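Local structure of prophage MuSo2, 43 kDa tail protein (Shewanella oneidensis, 3CDD) at residues I7-G12 with C63-G68; T20-T25 with F35-T40. The protein is a prophage tail protein related to phage Mu GpP, and probably serves as a baseplate hub component in tail assembly. All coordinates share one frame; numbering follows the deposited sequence. Where two conformers were deposited one is given.

In the fold
Both interactions are antiparallel strand pairs of the N-terminal GpP-like region; the centres of the two interactions lie about 12 Å apart, and their apolar faces meet. Interaction 1 joins strands far apart in sequence, 7-11 and 62-67, whereas interaction 2 is the hairpin of strands 21-27 and 34-42, which lies between them along the chain. Ile7, Leu9, Cys63 and Val65 pack against Ile22, Ile24, Phe35 and Leu37, so the two pairs share a core; Val65 CG1 comes within 3.5 Å of Ile24 CD1. Their other faces are mostly polar and differ: interaction 1 gathers Thr64 and Asp66 round a water beside Lys10, while interaction 2, only partly buried, has a long Lys21-Glu38 salt bridge, also joined through a water.

Interaction 1: residues I7-G12 with C63-G68; sequences IVLKAG and CTVDIG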
ATOM      1  N   ILE A   7      -0.150  23.932 -26.078  1.00 31.51           N
ATOM      2  CA  ILE A   7       0.594  23.625 -24.868  1.00 30.64           C
ATOM      3  C   ILE A   7       2.013  23.117 -25.193  1.00 30.56           C
ATOM      4  O   ILE A   7       2.176  22.103 -25.885  1.00 30.64           O
ATOM      5  CB  ILE A   7      -0.185  22.638 -23.967  1.00 30.52           C
ATOM      6  CG1 ILE A   7      -1.484  23.299 -23.476  1.00 29.04           C
ATOM      7  CG2 ILE A   7       0.684  22.215 -22.780  1.00 29.19           C
ATOM      8  CD1 ILE A   7      -2.661  22.358 -23.277  1.00 27.73           C
ATOM      9  N   VAL A   8       3.024  23.820 -24.678  1.00 29.68           N
ATOM     10  CA  VAL A   8       4.414  23.559 -25.064  1.00 29.88           C
ATOM     11  C   VAL A   8       5.316  23.265 -23.856  1.00 30.42           C
ATOM     12  O   VAL A   8       5.330  23.998 -22.859  1.00 30.31           O
ATOM     13  CB  VAL A   8       5.037  24.712 -25.978  1.00 30.43           C
ATOM     14  CG1 VAL A   8       4.113  25.091 -27.159  1.00 28.47           C
ATOM     15  CG2 VAL A   8       5.371  25.960 -25.173  1.00 30.43           C
ATOM     16  N   LEU A   9       6.039  22.161 -23.941  1.00 30.76           N
ATOM     17  CA  LEU A   9       7.114  21.886 -23.017  1.00 31.11           C
ATOM     18  C   LEU A   9       8.421  22.316 -23.666  1.00 31.95           C
ATOM     19  O   LEU A   9       8.736  21.907 -24.804  1.00 31.79           O
ATOM     20  CB  LEU A   9       7.174  20.401 -22.667  1.00 31.05           C
ATOM     21  CG  LEU A   9       8.296  20.009 -21.701  1.00 31.43           C
ATOM     22  CD1 LEU A   9       7.762  19.132 -20.568  1.00 31.84           C
ATOM     23  CD2 LEU A   9       9.453  19.341 -22.420  1.00 29.54           C
ATOM     24  N   LYS A  10       9.177  23.130 -22.932  1.00 31.80           N
ATOM     25  CA  LYS A  10      10.522  23.531 -23.332  1.00 32.41           C
ATOM     26  C   LYS A  10      11.526  22.886 -22.364  1.00 32.54           C
ATOM     27  O   LYS A  10      11.382  22.993 -21.152  1.00 30.84           O
ATOM     28  CB  LYS A  10      10.661  25.056 -23.310  1.00 31.56           C
ATOM     29  CG  LYS A  10       9.768  25.805 -24.324  1.00 32.50           C
ATOM     30  CD  LYS A  10      10.142  27.297 -24.391  1.00 32.75           C
ATOM     31  CE  LYS A  10       9.120  28.102 -25.181  1.00 33.87           C
ATOM     32  NZ  LYS A  10       9.423  29.575 -25.195  1.00 34.64           N
ATOM     33  N   ALA A  11      12.521  22.199 -22.919  1.00 33.80           N
ATOM     34  CA  ALA A  11      13.621  21.624 -22.145  1.00 34.59           C
ATOM     35  C   ALA A  11      14.831  21.496 -23.060  1.00 35.39           C
ATOM     36  O   ALA A  11      14.713  21.012 -24.181  1.00 35.25           O
ATOM     37  CB  ALA A  11      13.233  20.254 -21.585  1.00 34.25           C
ATOM     38  N   GLY A  12      15.995  21.939 -22.591  1.00 36.21           N
ATOM     39  CA  GLY A  12      17.232  21.798 -23.371  1.00 36.99           C
ATOM     40  C   GLY A  12      17.331  22.646 -24.637  1.00 37.64           C
ATOM     41  O   GLY A  12      18.013  22.263 -25.598  1.00 37.31           O
ATOM     42  N   CYS A  63      12.962  22.688 -17.080  1.00 37.45           N
ATOM     43  CA  CYS A  63      11.752  22.375 -17.796  1.00 37.09           C
ATOM     44  C   CYS A  63      10.687  23.466 -17.566  1.00 35.76           C
ATOM     45  O   CYS A  63      10.516  23.937 -16.436  1.00 34.88           O
ATOM     46  CB  CYS A  63      11.234  21.058 -17.208  1.00 37.22           C
ATOM     47  SG  CYS A  63      10.064  20.308 -18.211  1.00 43.29           S
ATOM     48  N   THR A  64       9.968  23.853 -18.622  1.00 34.22           N
ATOM     49  CA  THR A  64       8.760  24.694 -18.473  1.00 32.52           C
ATOM     50  C   THR A  64       7.598  24.183 -19.313  1.00 31.72           C
ATOM     51  O   THR A  64       7.791  23.653 -20.416  1.00 31.45           O
ATOM     52  CB  THR A  64       8.995  26.198 -18.813  1.00 32.58           C
ATOM     53  OG1 THR A  64       9.245  26.356 -20.219  1.00 32.79           O
ATOM     54  CG2 THR A  64      10.158  26.783 -18.007  1.00 32.59           C
ATOM     55  N   VAL A  65       6.386  24.331 -18.790  1.00 30.55           N
ATOM     56  CA  VAL A  65       5.200  24.088 -19.591  1.00 29.06           C
ATOM     57  C   VAL A  65       4.414  25.380 -19.684  1.00 29.75           C
ATOM     58  O   VAL A  65       4.124  26.007 -18.659  1.00 29.33           O
ATOM     59  CB  VAL A  65       4.324  22.944 -19.072  1.00 30.00           C
ATOM     60  CG1 VAL A  65       3.094  22.783 -19.980  1.00 29.17           C
ATOM     61  CG2 VAL A  65       5.155  21.600 -18.978  1.00 25.40           C
ATOM     62  N   ASP A  66       4.105  25.761 -20.930  1.00 29.34           N
ATOM     63  CA  ASP A  66       3.329  26.964 -21.266  1.00 30.07           C
ATOM     64  C   ASP A  66       2.052  26.628 -22.071  1.00 29.64           C
ATOM     65  O   ASP A  66       2.025  25.679 -22.874  1.00 29.15           O
ATOM     66  CB  ASP A  66       4.188  27.931 -22.089  1.00 30.45           C
ATOM     67  CG  ASP A  66       5.423  28.429 -21.337  1.00 33.16           C
ATOM     68  OD1 ASP A  66       5.384  28.592 -20.106  1.00 34.95           O
ATOM     69  OD2 ASP A  66       6.449  28.668 -21.998  1.00 38.29           O
ATOM     70  N   ILE A  67       1.002  27.406 -21.832  1.00 28.87           N
ATOM     71  CA  ILE A  67      -0.209  27.368 -22.644  1.00 29.07           C
ATOM     72  C   ILE A  67      -0.376  28.757 -23.254  1.00 28.59           C
ATOM     73  O   ILE A  67      -0.521  29.738 -22.529  1.00 28.41           O
ATOM     74  CB  ILE A  67      -1.492  26.979 -21.837  1.00 29.29           C
ATOM     75  CG1 ILE A  67      -2.731  27.040 -22.757  1.00 29.96           C
ATOM     76  CG2 ILE A  67      -1.671  27.881 -20.596  1.00 29.01           C
ATOM     77  CD1 ILE A  67      -3.994  26.378 -22.194  1.00 29.38           C
ATOM     78  N   GLY A  68      -0.325  28.840 -24.580  1.00 28.65           N
ATOM     79  CA  GLY A  68      -0.430  30.131 -25.278  1.00 28.64           C
ATOM     80  C   GLY A  68       0.670  31.110 -24.898  1.00 28.74           C
ATOM     81  O   GLY A  68       0.467  32.324 -24.908  1.00 28.94           O
TER
HETATM   82  O   HOH W   1       7.380  26.243 -22.230  1.00 41.30           O
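Leu9 lies opposite Val65, and its side chain can be followed along the apolar face of the strand pair. CB stands 4.0 Å from Thr64 O, and CG is already beside Cys63 SG. With CG anti to the backbone N (chi1 179°), the branch CD1 reaches both neighbours, meeting Cys63 SG at 3.5 Å and Val65 CG2 at 3.9 Å. On the same face, Ile7 CG2 touches Val65 CG1 at 3.7 Å, while Ile7 CG1 rests against CB and CG1 of Ile67. This is an antiparallel pairing within the N-terminal GpP-like region, a member of the phage-barrel clan; strand 70-84 flanks 62-67, and Ile22 and Ile24 of strand 21-27 close over Ile7 and Val65. Two pairs of backbone hydrogen bonds knit the strands, Val8 with Asp66 and Lys10 with Thr64. The opposite face is mostly polar, with Val8 CG2 against Asp66 CB. Here a water sits 2.7 Å from Thr64 OG1, within reach of Val8 O and, weakly, Asp66 OD2, though it cannot serve every acceptor around it. Asp66 has its strongest partner in Arg71, a salt bridge through OD1, whereas the extended Lys10 chain brings NZ no closer than 4.5 Å to Asp66 OD2, too far for a salt bridge.

Interaction 2: residues T20-T25 with F35-T40; sequences TKIGIT and FDLEMT
Glu38 O is gripped by two successive backbone amides, Thr20 N at 2.8 Å and Lys21 N at 3.1 Å. The first donor lies in the carbonyl plane, the second is tilted 26° from it, so the two N-H groups share one oxygen from different directions. Thr20 OG1 occupies the place between its own backbone N and carbonyl carbon (chi1 52°), which puts it within bonding distance of 35-40, where it accepts from Thr40 N at 3.0 Å. A water bonded to Glu38 OE1 and Thr40 OG1 also lies by this hydroxyl, but too close for that leg to be trusted. Along the polar face, Lys21 bends at chi3 (68°) and lays CE and NZ beside Glu38 OE1; the salt bridge from Lys21 NZ to Glu38 OE1 is long, 3.6 Å. A second water joins NZ to OE2, giving the ion pair a further connection. Glu38 also touches Thr90 and Ser92 of strand 88-97. The other face is apolar: Ile22 CG1 meets Leu37 CD2 at 4.0 Å, and Ile24 CG1 packs on Phe35 CB at 3.7 Å, not on the ring, which leads away from 20-25; the Phe35 side chain also touches Ile73. Trp290 covers Ile22 and Ile24. Paired backbone bonds between Gly23 and Asp36 continue the ladder. With Thr20 and Lys21 both facing Glu38, the open end of this beta hairpin carries a classic beta bulge.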
ATOM      1  N   THR A  20       0.164  13.670 -26.462  1.00 27.89           N
ATOM      2  CA  THR A  20      -1.087  12.949 -26.588  1.00 28.64           C
ATOM      3  C   THR A  20      -1.807  12.846 -25.233  1.00 28.59           C
ATOM      4  O   THR A  20      -3.011  12.613 -25.201  1.00 27.38           O
ATOM      5  CB  THR A  20      -0.899  11.523 -27.203  1.00 28.63           C
ATOM      6  OG1 THR A  20       0.107  10.814 -26.481  1.00 28.92           O
ATOM      7  CG2 THR A  20      -0.522  11.592 -28.682  1.00 28.06           C
ATOM      8  N   LYS A  21      -1.058  13.030 -24.139  1.00 27.89           N
ATOM      9  CA  LYS A  21      -1.640  13.095 -22.800  1.00 29.54           C
ATOM     10  C   LYS A  21      -0.827  14.031 -21.896  1.00 28.50           C
ATOM     11  O   LYS A  21       0.397  13.902 -21.791  1.00 29.02           O
ATOM     12  CB  LYS A  21      -1.740  11.693 -22.186  1.00 29.43           C
ATOM     13  CG  LYS A  21      -2.679  11.578 -20.982  1.00 32.33           C
ATOM     14  CD  LYS A  21      -2.701  10.128 -20.479  1.00 32.63           C
ATOM     15  CE  LYS A  21      -1.348   9.729 -19.868  1.00 38.25           C
ATOM     16  NZ  LYS A  21      -1.359   8.312 -19.334  1.00 43.36           N
ATOM     17  N   ILE A  22      -1.505  14.989 -21.265  1.00 27.58           N
ATOM     18  CA  ILE A  22      -0.853  15.988 -20.395  1.00 26.25           C
ATOM     19  C   ILE A  22      -1.627  16.013 -19.089  1.00 26.50           C
ATOM     20  O   ILE A  22      -2.862  16.048 -19.120  1.00 26.13           O
ATOM     21  CB  ILE A  22      -0.904  17.393 -21.053  1.00 27.03           C
ATOM     22  CG1 ILE A  22      -0.236  17.353 -22.430  1.00 26.48           C
ATOM     23  CG2 ILE A  22      -0.284  18.515 -20.113  1.00 26.95           C
ATOM     24  CD1 ILE A  22      -0.362  18.630 -23.246  1.00 25.79           C
ATOM     25  N   GLY A  23      -0.925  15.949 -17.951  1.00 26.45           N
ATOM     26  CA  GLY A  23      -1.534  16.159 -16.636  1.00 25.55           C
ATOM     27  C   GLY A  23      -0.645  17.098 -15.835  1.00 27.30           C
ATOM     28  O   GLY A  23       0.546  16.836 -15.678  1.00 27.09           O
ATOM     29  N   ILE A  24      -1.172  18.229 -15.365  1.00 27.93           N
ATOM     30  CA  ILE A  24      -0.346  19.109 -14.505  1.00 28.68           C
ATOM     31  C   ILE A  24      -1.130  19.412 -13.231  1.00 29.12           C
ATOM     32  O   ILE A  24      -2.287  19.843 -13.299  1.00 29.81           O
ATOM     33  CB  ILE A  24       0.097  20.405 -15.226  1.00 28.41           C
ATOM     34  CG1 ILE A  24       1.077  20.099 -16.352  1.00 30.03           C
ATOM     35  CG2 ILE A  24       0.783  21.382 -14.249  1.00 30.52           C
ATOM     36  CD1 ILE A  24       1.168  21.217 -17.449  1.00 28.52           C
ATOM     37  N   THR A  25      -0.537  19.127 -12.077  1.00 28.94           N
ATOM     38  CA  THR A  25      -1.157  19.509 -10.817  1.00 29.36           C
ATOM     39  C   THR A  25      -0.502  20.763 -10.247  1.00 29.26           C
ATOM     40  O   THR A  25       0.725  20.857 -10.163  1.00 29.38           O
ATOM     41  CB  THR A  25      -1.133  18.350  -9.781  1.00 29.77           C
ATOM     42  OG1 THR A  25      -1.811  17.233 -10.331  1.00 29.68           O
ATOM     43  CG2 THR A  25      -1.882  18.740  -8.486  1.00 30.09           C
ATOM     44  N   PHE A  35       4.009  17.483 -13.005  1.00 27.92           N
ATOM     45  CA  PHE A  35       3.632  17.390 -14.406  1.00 28.46           C
ATOM     46  C   PHE A  35       3.932  15.996 -14.959  1.00 29.15           C
ATOM     47  O   PHE A  35       4.853  15.332 -14.508  1.00 28.65           O
ATOM     48  CB  PHE A  35       4.271  18.508 -15.269  1.00 28.02           C
ATOM     49  CG  PHE A  35       5.776  18.440 -15.383  1.00 27.04           C
ATOM     50  CD1 PHE A  35       6.379  17.715 -16.421  1.00 27.16           C
ATOM     51  CD2 PHE A  35       6.587  19.136 -14.496  1.00 25.91           C
ATOM     52  CE1 PHE A  35       7.748  17.651 -16.559  1.00 27.27           C
ATOM     53  CE2 PHE A  35       7.994  19.081 -14.629  1.00 27.46           C
ATOM     54  CZ  PHE A  35       8.565  18.331 -15.647  1.00 26.75           C
ATOM     55  N   ASP A  36       3.131  15.559 -15.931  0.50 29.53           N
ATOM     56  CA  ASP A  36       3.354  14.302 -16.647  0.50 29.59           C
ATOM     57  C   ASP A  36       2.912  14.527 -18.092  0.50 29.66           C
ATOM     58  O   ASP A  36       1.761  14.911 -18.345  0.50 28.91           O
ATOM     59  CB  ASP A  36       2.535  13.168 -16.022  0.50 29.90           C
ATOM     60  CG  ASP A  36       3.287  11.817 -15.971  0.50 31.32           C
ATOM     61  OD1 ASP A  36       4.020  11.437 -16.921  0.50 31.11           O
ATOM     62  OD2 ASP A  36       3.123  11.121 -14.945  0.50 33.95           O
ATOM     63  N   LEU A  37       3.831  14.302 -19.029  1.00 29.25           N
ATOM     64  CA  LEU A  37       3.552  14.471 -20.442  1.00 30.31           C
ATOM     65  C   LEU A  37       3.927  13.219 -21.179  1.00 30.52           C
ATOM     66  O   LEU A  37       5.003  12.645 -20.935  1.00 30.87           O
ATOM     67  CB  LEU A  37       4.273  15.683 -21.020  1.00 30.51           C
ATOM     68  CG  LEU A  37       3.669  16.993 -20.526  1.00 32.13           C
ATOM     69  CD1 LEU A  37       4.459  17.486 -19.319  1.00 33.83           C
ATOM     70  CD2 LEU A  37       3.652  18.051 -21.605  1.00 30.72           C
ATOM     71  N   GLU A  38       3.021  12.776 -22.042  1.00 29.40           N
ATOM     72  CA  GLU A  38       3.218  11.568 -22.804  1.00 29.73           C
ATOM     73  C   GLU A  38       2.870  11.786 -24.281  1.00 29.46           C
ATOM     74  O   GLU A  38       1.909  12.490 -24.612  1.00 28.18           O
ATOM     75  CB  GLU A  38       2.375  10.453 -22.207  1.00 29.88           C
ATOM     76  CG  GLU A  38       2.508   9.129 -22.906  1.00 32.85           C
ATOM     77  CD  GLU A  38       1.599   8.093 -22.283  1.00 37.26           C
ATOM     78  OE1 GLU A  38       0.365   8.154 -22.510  1.00 38.35           O
ATOM     79  OE2 GLU A  38       2.121   7.239 -21.542  1.00 36.46           O
HETATM   80  N   MSE A  39       3.671  11.175 -25.156  1.00 29.66           N
HETATM   81  CA  MSE A  39       3.428  11.181 -26.606  1.00 30.82           C
HETATM   82  C   MSE A  39       3.496   9.740 -27.095  1.00 30.11           C
HETATM   83  O   MSE A  39       4.550   9.110 -27.018  1.00 30.83           O
HETATM   84  CB  MSE A  39       4.488  12.039 -27.307  1.00 29.98           C
HETATM   85  CG  MSE A  39       4.039  12.772 -28.584  1.00 32.95           C
HETATM   86 SE   MSE A  39       5.570  13.774 -29.298  0.50 33.74          SE
HETATM   87  CE  MSE A  39       5.829  15.213 -28.016  1.00 29.71           C
ATOM     88  N   THR A  40       2.377   9.225 -27.588  1.00 30.22           N
ATOM     89  CA  THR A  40       2.262   7.837 -28.098  1.00 30.07           C
ATOM     90  C   THR A  40       2.039   7.789 -29.612  1.00 29.95           C
ATOM     91  O   THR A  40       1.021   8.269 -30.128  1.00 30.06           O
ATOM     92  CB  THR A  40       1.133   7.067 -27.365  1.00 30.14           C
ATOM     93  OG1 THR A  40       1.361   7.125 -25.956  1.00 31.42           O
ATOM     94  CG2 THR A  40       1.027   5.599 -27.812  1.00 29.99           C
TER
HETATM   95  O   HOH W   2      -0.567   9.100 -24.896  1.00 34.29           O
HETATM   96  O   HOH W   3       0.636  12.213 -19.180  1.00 28.74           O
HETATM   97  O   HOH W   4       1.814   7.938 -18.961  1.00 47.27           O